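Local coordinates for protein necrotic enteritis toxin B (Clostridium perfringens, PDB 4I0N) that is a pore-forming toxin of the leukocidin/hemolysin type with an alpha-hemolysin fold, which probably assembles into beta-barrel pores in target-cell membranes, at residues W81-S91 with N164-F172. Numbering follows the deposited sequence.
Sequences WPETYRINVKS and NLASWDIKF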
loop_
_atom_site.group_PDB
_atom_site.type_symbol
_atom_site.label_atom_id
_atom_site.label_comp_id
_atom_site.label_asym_id
_atom_site.label_seq_id
_atom_site.Cartn_x
_atom_site.Cartn_y
_atom_site.Cartn_z
ATOM N N TRP A 81 11.308 1.040 -13.148
ATOM C CA TRP A 81 10.910 0.108 -12.092
ATOM C C TRP A 81 10.368 0.906 -10.898
ATOM O O TRP A 81 10.683 2.091 -10.771
ATOM C CB TRP A 81 12.103 -0.790 -11.702
ATOM C CG TRP A 81 13.257 -0.042 -11.106
ATOM C CD1 TRP A 81 14.194 0.709 -11.768
ATOM C CD2 TRP A 81 13.567 0.055 -9.720
ATOM N NE1 TRP A 81 15.091 1.249 -10.863
ATOM C CE2 TRP A 81 14.710 0.883 -9.598
ATOM C CE3 TRP A 81 12.976 -0.472 -8.556
ATOM C CZ2 TRP A 81 15.293 1.192 -8.360
ATOM C CZ3 TRP A 81 13.555 -0.183 -7.322
ATOM C CH2 TRP A 81 14.715 0.645 -7.237
ATOM N N PRO A 82 9.507 0.281 -10.068
ATOM C CA PRO A 82 8.890 1.020 -8.965
ATOM C C PRO A 82 9.766 1.013 -7.716
ATOM O O PRO A 82 10.056 -0.055 -7.147
ATOM C CB PRO A 82 7.584 0.256 -8.729
ATOM C CG PRO A 82 7.929 -1.150 -9.060
ATOM C CD PRO A 82 8.883 -1.042 -10.259
ATOM N N GLU A 83 10.208 2.199 -7.309
ATOM C CA GLU A 83 11.097 2.296 -6.165
ATOM C C GLU A 83 10.304 2.474 -4.877
ATOM O O GLU A 83 10.738 1.996 -3.824
ATOM C CB GLU A 83 12.145 3.402 -6.372
ATOM C CG GLU A 83 13.239 3.453 -5.274
ATOM C CD GLU A 83 12.818 4.238 -4.038
ATOM O OE1 GLU A 83 11.822 5.002 -4.106
ATOM O OE2 GLU A 83 13.489 4.080 -2.987
ATOM N N THR A 84 9.153 3.151 -4.957
ATOM C CA THR A 84 8.271 3.352 -3.788
ATOM C C THR A 84 6.802 3.264 -4.194
ATOM O O THR A 84 6.367 3.931 -5.151
ATOM C CB THR A 84 8.519 4.729 -3.041
ATOM O OG1 THR A 84 9.844 4.750 -2.472
ATOM C CG2 THR A 84 7.490 4.918 -1.896
ATOM N N TYR A 85 6.036 2.449 -3.463
ATOM C CA TYR A 85 4.582 2.565 -3.509
ATOM C C TYR A 85 4.101 3.347 -2.271
ATOM O O TYR A 85 4.433 2.990 -1.155
ATOM C CB TYR A 85 3.943 1.191 -3.484
ATOM C CG TYR A 85 4.267 0.299 -4.647
ATOM C CD1 TYR A 85 3.400 0.230 -5.755
ATOM C CD2 TYR A 85 5.392 -0.536 -4.620
ATOM C CE1 TYR A 85 3.661 -0.638 -6.828
ATOM C CE2 TYR A 85 5.676 -1.407 -5.706
ATOM C CZ TYR A 85 4.798 -1.445 -6.795
ATOM O OH TYR A 85 5.053 -2.309 -7.846
ATOM N N ARG A 86 3.296 4.386 -2.479
ATOM C CA ARG A 86 2.715 5.154 -1.380
ATOM C C ARG A 86 1.204 4.971 -1.347
ATOM O O ARG A 86 0.518 5.090 -2.389
ATOM C CB ARG A 86 3.024 6.634 -1.517
ATOM C CG ARG A 86 2.430 7.451 -0.340
ATOM C CD ARG A 86 2.960 8.881 -0.359
ATOM N NE ARG A 86 4.377 8.900 -0.025
ATOM C CZ ARG A 86 5.154 9.983 -0.053
ATOM N NH1 ARG A 86 4.659 11.163 -0.400
ATOM N NH2 ARG A 86 6.440 9.881 0.273
ATOM N N ILE A 87 0.692 4.681 -0.155
ATOM C CA ILE A 87 -0.749 4.474 0.022
ATOM C C ILE A 87 -1.190 5.485 1.070
ATOM O O ILE A 87 -0.676 5.488 2.180
ATOM C CB ILE A 87 -1.072 3.016 0.470
ATOM C CG1 ILE A 87 -0.837 2.022 -0.684
ATOM C CG2 ILE A 87 -2.543 2.880 0.969
ATOM C CD1 ILE A 87 0.557 1.473 -0.772
ATOM N N ASN A 88 -2.146 6.341 0.706
ATOM C CA ASN A 88 -2.709 7.280 1.668
ATOM C C ASN A 88 -4.175 6.916 1.849
ATOM O O ASN A 88 -4.884 6.662 0.862
ATOM C CB ASN A 88 -2.637 8.717 1.167
ATOM C CG ASN A 88 -1.225 9.194 0.884
ATOM O OD1 ASN A 88 -0.259 8.804 1.534
ATOM N ND2 ASN A 88 -1.108 10.066 -0.099
ATOM N N VAL A 89 -4.625 6.890 3.097
ATOM C CA VAL A 89 -6.032 6.711 3.364
ATOM C C VAL A 89 -6.466 7.940 4.172
ATOM O O VAL A 89 -5.958 8.168 5.267
ATOM C CB VAL A 89 -6.299 5.392 4.123
ATOM C CG1 VAL A 89 -7.768 5.251 4.410
ATOM C CG2 VAL A 89 -5.825 4.170 3.297
ATOM N N LYS A 90 -7.382 8.733 3.618
ATOM C CA LYS A 90 -7.795 9.983 4.238
ATOM C C LYS A 90 -9.243 9.878 4.653
ATOM O O LYS A 90 -10.042 9.299 3.942
ATOM C CB LYS A 90 -7.628 11.172 3.285
ATOM C CG LYS A 90 -6.167 11.483 2.960
ATOM C CD LYS A 90 -6.097 12.597 1.924
ATOM C CE LYS A 90 -4.659 12.928 1.563
ATOM N NZ LYS A 90 -4.624 13.927 0.440
ATOM N N SER A 91 -9.557 10.393 5.836
ATOM C CA SER A 91 -10.938 10.501 6.282
ATOM C C SER A 91 -11.350 11.982 6.240
ATOM O O SER A 91 -10.582 12.881 6.630
ATOM C CB SER A 91 -11.092 9.948 7.692
ATOM O OG SER A 91 -12.431 10.044 8.121
ATOM N N ASN A 164 -6.900 12.244 10.496
ATOM C CA ASN A 164 -7.519 12.260 9.165
ATOM C C ASN A 164 -6.681 11.661 8.044
ATOM O O ASN A 164 -7.129 11.647 6.897
ATOM C CB ASN A 164 -7.964 13.678 8.778
ATOM C CG ASN A 164 -8.987 14.235 9.719
ATOM O OD1 ASN A 164 -8.642 14.807 10.751
ATOM N ND2 ASN A 164 -10.261 14.079 9.380
ATOM N N LEU A 165 -5.475 11.174 8.366
ATOM C CA LEU A 165 -4.598 10.572 7.359
ATOM C C LEU A 165 -3.774 9.439 7.946
ATOM O O LEU A 165 -3.113 9.623 8.967
ATOM C CB LEU A 165 -3.632 11.615 6.760
ATOM C CG LEU A 165 -2.474 11.186 5.837
ATOM C CD1 LEU A 165 -2.935 10.488 4.518
ATOM C CD2 LEU A 165 -1.595 12.393 5.518
ATOM N N ALA A 166 -3.819 8.278 7.299
ATOM C CA ALA A 166 -2.887 7.202 7.562
ATOM C C ALA A 166 -2.149 7.020 6.243
ATOM O O ALA A 166 -2.771 6.951 5.178
ATOM C CB ALA A 166 -3.636 5.912 7.916
ATOM N N SER A 167 -0.828 6.996 6.301
ATOM C CA SER A 167 -0.046 6.886 5.079
ATOM C C SER A 167 1.125 5.937 5.266
ATOM O O SER A 167 1.722 5.914 6.329
ATOM C CB SER A 167 0.457 8.260 4.662
ATOM O OG SER A 167 1.242 8.143 3.483
ATOM N N TRP A 168 1.435 5.175 4.219
ATOM C CA TRP A 168 2.486 4.166 4.237
ATOM C C TRP A 168 3.321 4.264 2.972
ATOM O O TRP A 168 2.770 4.378 1.878
ATOM C CB TRP A 168 1.893 2.768 4.267
ATOM C CG TRP A 168 1.081 2.443 5.485
ATOM C CD1 TRP A 168 1.533 1.888 6.651
ATOM C CD2 TRP A 168 -0.325 2.648 5.654
ATOM N NE1 TRP A 168 0.492 1.732 7.542
ATOM C CE2 TRP A 168 -0.662 2.188 6.955
ATOM C CE3 TRP A 168 -1.341 3.171 4.829
ATOM C CZ2 TRP A 168 -1.982 2.207 7.449
ATOM C CZ3 TRP A 168 -2.648 3.225 5.335
ATOM C CH2 TRP A 168 -2.957 2.736 6.623
ATOM N N ASP A 169 4.640 4.226 3.131
ATOM C CA ASP A 169 5.538 4.017 2.002
ATOM C C ASP A 169 6.036 2.593 2.038
ATOM O O ASP A 169 6.523 2.125 3.072
ATOM C CB ASP A 169 6.729 4.972 2.074
ATOM C CG ASP A 169 6.410 6.333 1.530
ATOM O OD1 ASP A 169 5.306 6.520 0.973
ATOM O OD2 ASP A 169 7.267 7.223 1.651
ATOM N N ILE A 170 5.884 1.907 0.915
ATOM C CA ILE A 170 6.471 0.587 0.753
ATOM C C ILE A 170 7.643 0.827 -0.190
ATOM O O ILE A 170 7.466 1.051 -1.403
ATOM C CB ILE A 170 5.448 -0.463 0.257
ATOM C CG1 ILE A 170 4.426 -0.769 1.367
ATOM C CG2 ILE A 170 6.161 -1.764 -0.198
ATOM C CD1 ILE A 170 3.350 0.281 1.525
ATOM N N LYS A 171 8.839 0.826 0.396
ATOM C CA LYS A 171 10.009 1.391 -0.262
ATOM C C LYS A 171 11.069 0.319 -0.476
ATOM O O LYS A 171 11.327 -0.503 0.387
ATOM C CB LYS A 171 10.600 2.537 0.585
ATOM C CG LYS A 171 11.765 3.267 -0.071
ATOM C CD LYS A 171 12.203 4.463 0.838
ATOM C CE LYS A 171 13.441 5.199 0.287
ATOM N NZ LYS A 171 13.194 5.908 -1.027
ATOM N N PHE A 172 11.708 0.369 -1.630
ATOM C CA PHE A 172 12.699 -0.619 -1.986
ATOM C C PHE A 172 13.873 -0.537 -1.012
ATOM O O PHE A 172 14.302 0.571 -0.611
ATOM C CB PHE A 172 13.180 -0.347 -3.413
ATOM C CG PHE A 172 14.234 -1.311 -3.876
ATOM C CD1 PHE A 172 13.891 -2.611 -4.228
ATOM C CD2 PHE A 172 15.574 -0.903 -3.961
ATOM C CE1 PHE A 172 14.880 -3.517 -4.657
ATOM C CE2 PHE A 172 16.558 -1.790 -4.380
ATOM C CZ PHE A 172 16.203 -3.103 -4.736
HETATM O O HOH W 1 15.439 2.527 -1.966
HETATM O O HOH W 2 10.538 6.999 -0.954
#
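Strands 84-91 and 165-172 run antiparallel (171°, axes 4.6 Å apart), with Tyr85-Ile170, Ile87-Trp168 and Val89-Ala166 as hydrogen-bonded pairs; Ile170 N reaches Tyr85 O at 2.8 Å. The chain turns a corner at Glu83, which with Thr84 forms a classic beta bulge opposite Phe246, yet Phe172 N still bonds Glu83 O. The face of Thr84, Arg86, Asn88, Asp169 and Lys171 is mostly polar, Leu165 being an exception. Arg86 grips Asp169 side-on in a salt bridge, guanidinium and carboxylate nearly coplanar: Arg86 NE to Asp169 OD1 at 2.7 Å, Arg86 NH2 to Asp169 OD2 at 3.1 Å, each oxygen using its syn lone pair. Lys171, extended until its last torsion (chi4 66°), forms a salt bridge from NZ to Glu83 OE2 (2.7 Å), while Thr84 OG1 donates to Glu83 OE1 from above the carboxylate plane; a water joins Thr84 OG1 to Lys171 NZ. Ser167 OG donates to Asn88 OD1 and is also hydrogen-bonded to Arg159. On the apolar face Val89 CG2 sits 3.9 Å from Trp168 CZ3, at the indole edge, and Ile87 CD1 touches Ile170 CD1. Before the bulge, Trp81 turns its ring edge to the face of Phe172, a T-shaped pair (76°). The ion pairs probably neutralise their charges locally, while Tyr85, Ile87 and Val89 pack against strand 53-65 of the other sheet.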